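Local coordinates for protein P450 epoxidase (Sorangium cellulosum, PDB 1Q5D) that belongs to the cytochrome P450 family and holds a haem group inside a largely helical fold, next to a pocket for a second bound ligand, at residues A[287-292]-A[350-355]; A[274-279]-A[346-351]. All coordinates share one frame; numbering follows the deposited sequence.

Contact 1 (A[287-292]-A[350-355])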
ATOM      1  N   MET A 287      -7.838 -12.873 -14.071  1.00 38.12           N
ATOM      2  CA  MET A 287      -8.111 -11.903 -13.007  1.00 38.06           C
ATOM      3  C   MET A 287      -6.803 -11.443 -12.361  1.00 37.83           C
ATOM      4  O   MET A 287      -6.592 -10.260 -12.113  1.00 37.43           O
ATOM      5  CB  MET A 287      -9.074 -12.485 -11.964  1.00 37.79           C
ATOM      6  CG  MET A 287      -9.456 -11.515 -10.832  1.00 36.61           C
ATOM      7  SD  MET A 287     -10.070  -9.915 -11.430  1.00 37.62           S
ATOM      8  CE  MET A 287     -11.769 -10.289 -11.653  1.00 37.12           C
ATOM      9  N   ARG A 288      -5.918 -12.397 -12.103  1.00 38.43           N
ATOM     10  CA  ARG A 288      -4.632 -12.120 -11.493  1.00 38.92           C
ATOM     11  C   ARG A 288      -3.871 -11.049 -12.281  1.00 37.37           C
ATOM     12  O   ARG A 288      -3.399 -10.066 -11.719  1.00 35.54           O
ATOM     13  CB  ARG A 288      -3.811 -13.403 -11.438  1.00 42.20           C
ATOM     14  CG  ARG A 288      -3.289 -13.730 -10.069  1.00 47.24           C
ATOM     15  CD  ARG A 288      -2.024 -12.984  -9.703  1.00 50.63           C
ATOM     16  NE  ARG A 288      -1.680 -13.143  -8.287  1.00 54.05           N
ATOM     17  CZ  ARG A 288      -1.392 -14.304  -7.702  1.00 55.31           C
ATOM     18  NH1 ARG A 288      -1.407 -15.431  -8.404  1.00 56.43           N
ATOM     19  NH2 ARG A 288      -1.079 -14.338  -6.408  1.00 56.34           N
ATOM     20  N   ASN A 289      -3.751 -11.258 -13.585  1.00 35.18           N
ATOM     21  CA  ASN A 289      -3.062 -10.304 -14.437  1.00 34.31           C
ATOM     22  C   ASN A 289      -3.782  -8.971 -14.505  1.00 32.26           C
ATOM     23  O   ASN A 289      -3.150  -7.936 -14.548  1.00 32.35           O
ATOM     24  CB  ASN A 289      -2.880 -10.854 -15.853  1.00 34.99           C
ATOM     25  CG  ASN A 289      -1.886 -10.049 -16.650  1.00 35.32           C
ATOM     26  OD1 ASN A 289      -0.742  -9.886 -16.241  1.00 35.15           O
ATOM     27  ND2 ASN A 289      -2.326  -9.516 -17.788  1.00 36.05           N
ATOM     28  N   ALA A 290      -5.103  -9.004 -14.505  1.00 30.86           N
ATOM     29  CA  ALA A 290      -5.902  -7.780 -14.535  1.00 31.18           C
ATOM     30  C   ALA A 290      -5.658  -6.912 -13.296  1.00 30.94           C
ATOM     31  O   ALA A 290      -5.678  -5.682 -13.366  1.00 30.83           O
ATOM     32  CB  ALA A 290      -7.366  -8.114 -14.656  1.00 31.21           C
ATOM     33  N   LEU A 291      -5.439  -7.560 -12.159  1.00 30.67           N
ATOM     34  CA  LEU A 291      -5.273  -6.828 -10.909  1.00 31.15           C
ATOM     35  C   LEU A 291      -3.905  -6.179 -10.899  1.00 30.01           C
ATOM     36  O   LEU A 291      -3.736  -5.085 -10.366  1.00 29.69           O
ATOM     37  CB  LEU A 291      -5.447  -7.752  -9.695  1.00 30.71           C
ATOM     38  CG  LEU A 291      -6.856  -8.326  -9.536  1.00 32.49           C
ATOM     39  CD1 LEU A 291      -6.868  -9.411  -8.449  1.00 31.98           C
ATOM     40  CD2 LEU A 291      -7.847  -7.212  -9.198  1.00 32.78           C
ATOM     41  N   ASP A 292      -2.928  -6.844 -11.507  1.00 29.47           N
ATOM     42  CA  ASP A 292      -1.597  -6.256 -11.622  1.00 29.96           C
ATOM     43  C   ASP A 292      -1.623  -5.069 -12.590  1.00 29.08           C
ATOM     44  O   ASP A 292      -0.949  -4.045 -12.374  1.00 29.84           O
ATOM     45  CB  ASP A 292      -0.564  -7.297 -12.068  1.00 30.52           C
ATOM     46  CG  ASP A 292      -0.312  -8.360 -11.014  1.00 32.54           C
ATOM     47  OD1 ASP A 292      -0.504  -8.077  -9.810  1.00 33.02           O
ATOM     48  OD2 ASP A 292       0.088  -9.512 -11.289  1.00 33.62           O
ATOM     49  N   ARG A 350      -1.857  -7.513 -21.246  1.00 37.49           N
ATOM     50  CA  ARG A 350      -0.471  -7.096 -21.384  1.00 36.56           C
ATOM     51  C   ARG A 350       0.447  -7.850 -20.433  1.00 36.47           C
ATOM     52  O   ARG A 350       0.017  -8.377 -19.406  1.00 36.23           O
ATOM     53  CB  ARG A 350      -0.321  -5.582 -21.212  1.00 35.41           C
ATOM     54  CG  ARG A 350      -0.084  -5.112 -19.789  1.00 34.80           C
ATOM     55  CD  ARG A 350       0.439  -3.668 -19.713  1.00 32.99           C
ATOM     56  NE  ARG A 350      -0.468  -2.744 -20.374  1.00 33.47           N
ATOM     57  CZ  ARG A 350      -0.142  -1.971 -21.402  1.00 33.50           C
ATOM     58  NH1 ARG A 350       1.090  -2.013 -21.907  1.00 33.14           N
ATOM     59  NH2 ARG A 350      -1.051  -1.160 -21.930  1.00 33.66           N
ATOM     60  N   ASP A 351       1.720  -7.908 -20.791  1.00 37.03           N
ATOM     61  CA  ASP A 351       2.729  -8.370 -19.869  1.00 37.87           C
ATOM     62  C   ASP A 351       2.928  -7.275 -18.820  1.00 37.17           C
ATOM     63  O   ASP A 351       3.313  -6.155 -19.165  1.00 35.96           O
ATOM     64  CB  ASP A 351       4.040  -8.613 -20.611  1.00 40.17           C
ATOM     65  CG  ASP A 351       5.024  -9.404 -19.796  1.00 41.77           C
ATOM     66  OD1 ASP A 351       4.951  -9.344 -18.555  1.00 42.10           O
ATOM     67  OD2 ASP A 351       5.909 -10.131 -20.308  1.00 43.82           O
ATOM     68  N   THR A 352       2.681  -7.600 -17.552  1.00 35.20           N
ATOM     69  CA  THR A 352       2.775  -6.589 -16.483  1.00 33.85           C
ATOM     70  C   THR A 352       4.027  -6.775 -15.652  1.00 32.78           C
ATOM     71  O   THR A 352       4.155  -6.153 -14.592  1.00 32.94           O
ATOM     72  CB  THR A 352       1.568  -6.661 -15.535  1.00 34.27           C
ATOM     73  OG1 THR A 352       1.505  -7.972 -14.963  1.00 35.13           O
ATOM     74  CG2 THR A 352       0.263  -6.516 -16.280  1.00 33.24           C
ATOM     75  N   SER A 353       4.951  -7.622 -16.125  1.00 30.62           N
ATOM     76  CA  SER A 353       6.155  -7.981 -15.368  1.00 29.65           C
ATOM     77  C   SER A 353       6.946  -6.767 -14.915  1.00 28.80           C
ATOM     78  O   SER A 353       7.532  -6.767 -13.830  1.00 27.51           O
ATOM     79  CB  SER A 353       7.108  -8.851 -16.213  1.00 31.82           C
ATOM     80  OG  SER A 353       6.509 -10.078 -16.598  1.00 34.60           O
ATOM     81  N   ALA A 354       7.004  -5.750 -15.768  1.00 27.78           N
ATOM     82  CA  ALA A 354       7.826  -4.574 -15.471  1.00 28.13           C
ATOM     83  C   ALA A 354       7.162  -3.603 -14.482  1.00 27.62           C
ATOM     84  O   ALA A 354       7.788  -2.638 -14.043  1.00 29.06           O
ATOM     85  CB  ALA A 354       8.212  -3.843 -16.767  1.00 27.71           C
ATOM     86  N   SER A 355       5.910  -3.845 -14.124  1.00 29.12           N
ATOM     87  CA  SER A 355       5.256  -2.966 -13.135  1.00 29.45           C
ATOM     88  C   SER A 355       6.088  -2.878 -11.848  1.00 28.67           C
ATOM     89  O   SER A 355       6.568  -3.893 -11.363  1.00 29.54           O
ATOM     90  CB  SER A 355       3.833  -3.432 -12.856  1.00 30.32           C
ATOM     91  OG  SER A 355       3.225  -2.645 -11.831  1.00 31.62           O
TER
HETATM   92  O   HOH W   1       2.021 -10.374 -17.041  1.00 39.76           O
HETATM   93  O   HOH W   2       1.221  -4.180 -10.836  1.00 29.98           O
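N289 and D292, on the helix that carries the ExxR motif of cytochromes P450 (E293 to R296), face T352 and the carbonyl of R350 in the meander, the irregular loop that precedes the haem-binding region. The amide of N289 does most of the joining. Its CG is anti to the backbone N (chi1 -166°), which carries the amide out to the loop although its CB does not point there. ND2 donates to R350 O at 3.1 Å, nearly straight (159° at the hydrogen), with the bond lying close to both the carbonyl plane and the amide plane; it also reaches V348 O in the same loop. At the other end OD1 accepts from T352 OG1 at 3.2 Å, the hydroxyl tilted 29° from the plane of the carbonyl. A water reinforces this end, giving a hydrogen to N289 OD1 and taking one from T352 N, both at 2.9 Å. T352 also leans on D292, its OG1 lying 3.6 Å from D292 CB, while the D292 carboxylate turns to a salt bridge with R372. Farther along, a second water spans the gap, 2.7 Å from D292 O and from S355 OG. Within the loop, D351 OD1 accepts from S353 N in an Asx turn and from S353 OG. R350 pairs through NE with E293, next to R296, while NH1 bonds to the carbonyl of S341; this is consistent with the Glu-Arg-Arg triad of the family. The amide thus reads the loop with its oxygen and its nitrogen at once: bonds at both ends fix which way round it lies and should hinder rotation about CB-CG, in a contact that is polar and partly water-mediated.

Contact 2 (A[274-279]-A[346-351])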
ATOM      1  N   PRO A 274     -15.578  -2.169 -20.197  1.00 46.63           N
ATOM      2  CA  PRO A 274     -16.422  -3.320 -20.533  1.00 46.58           C
ATOM      3  C   PRO A 274     -15.631  -4.410 -21.262  1.00 46.28           C
ATOM      4  O   PRO A 274     -15.889  -5.602 -21.060  1.00 45.91           O
ATOM      5  CB  PRO A 274     -17.470  -2.713 -21.469  1.00 46.74           C
ATOM      6  CG  PRO A 274     -17.578  -1.299 -21.024  1.00 46.81           C
ATOM      7  CD  PRO A 274     -16.193  -0.892 -20.599  1.00 46.60           C
ATOM      8  N   GLU A 275     -14.662  -4.018 -22.082  1.00 46.05           N
ATOM      9  CA  GLU A 275     -13.864  -5.017 -22.783  1.00 46.71           C
ATOM     10  C   GLU A 275     -13.020  -5.819 -21.795  1.00 45.13           C
ATOM     11  O   GLU A 275     -12.924  -7.045 -21.897  1.00 43.77           O
ATOM     12  CB  GLU A 275     -12.987  -4.389 -23.866  1.00 49.15           C
ATOM     13  CG  GLU A 275     -12.532  -2.966 -23.587  1.00 52.25           C
ATOM     14  CD  GLU A 275     -11.695  -2.398 -24.721  1.00 54.19           C
ATOM     15  OE1 GLU A 275     -12.140  -2.488 -25.893  1.00 54.80           O
ATOM     16  OE2 GLU A 275     -10.590  -1.867 -24.445  1.00 55.35           O
ATOM     17  N   ALA A 276     -12.415  -5.124 -20.832  1.00 43.15           N
ATOM     18  CA  ALA A 276     -11.607  -5.794 -19.820  1.00 41.96           C
ATOM     19  C   ALA A 276     -12.484  -6.745 -19.005  1.00 41.65           C
ATOM     20  O   ALA A 276     -12.156  -7.920 -18.845  1.00 42.04           O
ATOM     21  CB  ALA A 276     -10.918  -4.774 -18.923  1.00 41.39           C
ATOM     22  N   LEU A 277     -13.609  -6.242 -18.514  1.00 41.65           N
ATOM     23  CA  LEU A 277     -14.524  -7.066 -17.727  1.00 43.05           C
ATOM     24  C   LEU A 277     -14.921  -8.327 -18.498  1.00 44.52           C
ATOM     25  O   LEU A 277     -14.926  -9.426 -17.943  1.00 44.13           O
ATOM     26  CB  LEU A 277     -15.763  -6.266 -17.344  1.00 42.41           C
ATOM     27  CG  LEU A 277     -16.812  -6.971 -16.489  1.00 42.60           C
ATOM     28  CD1 LEU A 277     -16.168  -7.679 -15.289  1.00 42.36           C
ATOM     29  CD2 LEU A 277     -17.866  -5.962 -16.045  1.00 42.09           C
ATOM     30  N   GLU A 278     -15.211  -8.154 -19.784  1.00 45.75           N
ATOM     31  CA  GLU A 278     -15.687  -9.240 -20.630  1.00 48.08           C
ATOM     32  C   GLU A 278     -14.650 -10.340 -20.779  1.00 47.93           C
ATOM     33  O   GLU A 278     -15.002 -11.519 -20.857  1.00 48.21           O
ATOM     34  CB  GLU A 278     -16.103  -8.708 -22.003  1.00 50.00           C
ATOM     35  CG  GLU A 278     -17.471  -8.040 -22.020  1.00 52.58           C
ATOM     36  CD  GLU A 278     -18.591  -8.965 -21.571  1.00 54.53           C
ATOM     37  OE1 GLU A 278     -18.698  -9.248 -20.356  1.00 55.84           O
ATOM     38  OE2 GLU A 278     -19.379  -9.406 -22.434  1.00 55.61           O
ATOM     39  N   LEU A 279     -13.376  -9.953 -20.799  1.00 47.84           N
ATOM     40  CA  LEU A 279     -12.279 -10.908 -20.908  1.00 47.85           C
ATOM     41  C   LEU A 279     -12.086 -11.705 -19.624  1.00 47.90           C
ATOM     42  O   LEU A 279     -11.738 -12.890 -19.663  1.00 47.22           O
ATOM     43  CB  LEU A 279     -10.970 -10.198 -21.263  1.00 48.31           C
ATOM     44  CG  LEU A 279     -10.836  -9.646 -22.683  1.00 48.75           C
ATOM     45  CD1 LEU A 279      -9.628  -8.729 -22.792  1.00 48.79           C
ATOM     46  CD2 LEU A 279     -10.756 -10.772 -23.710  1.00 49.18           C
ATOM     47  N   PHE A 346      -5.702   0.520 -20.618  1.00 37.24           N
ATOM     48  CA  PHE A 346      -5.883  -0.539 -19.631  1.00 36.31           C
ATOM     49  C   PHE A 346      -6.022  -1.865 -20.376  1.00 36.60           C
ATOM     50  O   PHE A 346      -7.057  -2.143 -20.993  1.00 36.42           O
ATOM     51  CB  PHE A 346      -7.131  -0.243 -18.795  1.00 36.80           C
ATOM     52  CG  PHE A 346      -7.430  -1.268 -17.717  1.00 36.85           C
ATOM     53  CD1 PHE A 346      -6.505  -1.563 -16.727  1.00 37.15           C
ATOM     54  CD2 PHE A 346      -8.659  -1.907 -17.685  1.00 37.16           C
ATOM     55  CE1 PHE A 346      -6.791  -2.492 -15.732  1.00 36.70           C
ATOM     56  CE2 PHE A 346      -8.955  -2.840 -16.697  1.00 37.13           C
ATOM     57  CZ  PHE A 346      -8.026  -3.129 -15.719  1.00 37.25           C
ATOM     58  N   ASP A 347      -4.974  -2.679 -20.322  1.00 36.54           N
ATOM     59  CA  ASP A 347      -4.927  -3.912 -21.111  1.00 36.49           C
ATOM     60  C   ASP A 347      -4.646  -5.116 -20.228  1.00 35.36           C
ATOM     61  O   ASP A 347      -3.513  -5.383 -19.898  1.00 35.31           O
ATOM     62  CB  ASP A 347      -3.854  -3.792 -22.194  1.00 37.17           C
ATOM     63  CG  ASP A 347      -3.768  -5.023 -23.075  1.00 37.71           C
ATOM     64  OD1 ASP A 347      -4.615  -5.942 -22.945  1.00 37.12           O
ATOM     65  OD2 ASP A 347      -2.866  -5.154 -23.920  1.00 38.46           O
ATOM     66  N   VAL A 348      -5.692  -5.840 -19.852  1.00 35.79           N
ATOM     67  CA  VAL A 348      -5.560  -6.952 -18.915  1.00 36.55           C
ATOM     68  C   VAL A 348      -4.843  -8.181 -19.502  1.00 37.93           C
ATOM     69  O   VAL A 348      -4.622  -9.163 -18.802  1.00 37.81           O
ATOM     70  CB  VAL A 348      -6.934  -7.354 -18.349  1.00 36.78           C
ATOM     71  CG1 VAL A 348      -7.569  -6.177 -17.616  1.00 36.27           C
ATOM     72  CG2 VAL A 348      -7.860  -7.864 -19.455  1.00 36.27           C
ATOM     73  N   ARG A 349      -4.468  -8.101 -20.777  1.00 38.83           N
ATOM     74  CA  ARG A 349      -3.677  -9.138 -21.437  1.00 40.83           C
ATOM     75  C   ARG A 349      -2.195  -8.767 -21.536  1.00 39.86           C
ATOM     76  O   ARG A 349      -1.361  -9.605 -21.881  1.00 39.67           O
ATOM     77  CB  ARG A 349      -4.207  -9.390 -22.850  1.00 43.33           C
ATOM     78  CG  ARG A 349      -5.544 -10.077 -22.928  1.00 47.00           C
ATOM     79  CD  ARG A 349      -6.063 -10.199 -24.369  1.00 50.33           C
ATOM     80  NE  ARG A 349      -7.154 -11.159 -24.504  1.00 53.13           N
ATOM     81  CZ  ARG A 349      -7.029 -12.472 -24.328  1.00 55.07           C
ATOM     82  NH1 ARG A 349      -5.853 -12.997 -24.004  1.00 56.21           N
ATOM     83  NH2 ARG A 349      -8.084 -13.267 -24.471  1.00 56.13           N
ATOM     84  N   ARG A 350      -1.857  -7.513 -21.246  1.00 37.49           N
ATOM     85  CA  ARG A 350      -0.471  -7.096 -21.384  1.00 36.56           C
ATOM     86  C   ARG A 350       0.447  -7.850 -20.433  1.00 36.47           C
ATOM     87  O   ARG A 350       0.017  -8.377 -19.406  1.00 36.23           O
ATOM     88  CB  ARG A 350      -0.321  -5.582 -21.212  1.00 35.41           C
ATOM     89  CG  ARG A 350      -0.084  -5.112 -19.789  1.00 34.80           C
ATOM     90  CD  ARG A 350       0.439  -3.668 -19.713  1.00 32.99           C
ATOM     91  NE  ARG A 350      -0.468  -2.744 -20.374  1.00 33.47           N
ATOM     92  CZ  ARG A 350      -0.142  -1.971 -21.402  1.00 33.50           C
ATOM     93  NH1 ARG A 350       1.090  -2.013 -21.907  1.00 33.14           N
ATOM     94  NH2 ARG A 350      -1.051  -1.160 -21.930  1.00 33.66           N
ATOM     95  N   ASP A 351       1.720  -7.908 -20.791  1.00 37.03           N
ATOM     96  CA  ASP A 351       2.729  -8.370 -19.869  1.00 37.87           C
ATOM     97  C   ASP A 351       2.928  -7.275 -18.820  1.00 37.17           C
ATOM     98  O   ASP A 351       3.313  -6.155 -19.165  1.00 35.96           O
ATOM     99  CB  ASP A 351       4.040  -8.613 -20.611  1.00 40.17           C
ATOM    100  CG  ASP A 351       5.024  -9.404 -19.796  1.00 41.77           C
ATOM    101  OD1 ASP A 351       4.951  -9.344 -18.555  1.00 42.10           O
ATOM    102  OD2 ASP A 351       5.909 -10.131 -20.308  1.00 43.82           O
TER
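A276 presses its methyl into the notch between F346 and V348, and this is the close-packed half of the contact. A276 CB lies 3.5 Å from F346 CE2, approaching the ring obliquely, and 3.9 Å from V348 CG1. The two branches of V348 divide the work: CG1 goes to A276, whereas CG2 meets L279 CD1 at 3.9 Å, one helical turn further on. The other half lies toward solvent, with R349 exposed and L279 partly so. There the side chain of R349, extended from CG to NE, crosses L279 at about a right angle, and R349 NE comes within 3.7 Å of L279 CD2; the aliphatic branch packs beside a charged group whose NH2 is engaged by E283 in a salt bridge. An Asx turn lies in the loop: R349 N donates to D347 OD1 from above the carboxylate plane at 3.1 Å, inside a type I turn from D347 to R350. The methyl of A276 also touches L270 on helix 257-272. F346 reaches N269 on that helix and meets the ring of F297 on helix 287-297, which V348 also faces, leaving the loop wedged among three successive helices.

How the contacts relate
Both contacts end on the same meander loop and share R350 and D351, with centres 10 Å apart. Helices 274-282 and 287-297 follow each other in the chain and take hold of successive parts of that loop, contact 2 by apolar packing and contact 1 by polar groups. V348 joins them: its CG1 packs 3.5 Å from A290 CB, and N289 ND2 lies only 2.5 Å from V348 O, a probable hydrogen bond whose length is doubtfully short. Contact 1 lies nearer the haem, the S355 side chain being about 9 Å from it and about 12 Å from the ligand EPB, whereas the F346 side chain of contact 2 is about 14 Å from the haem. Neither contact touches the haem directly.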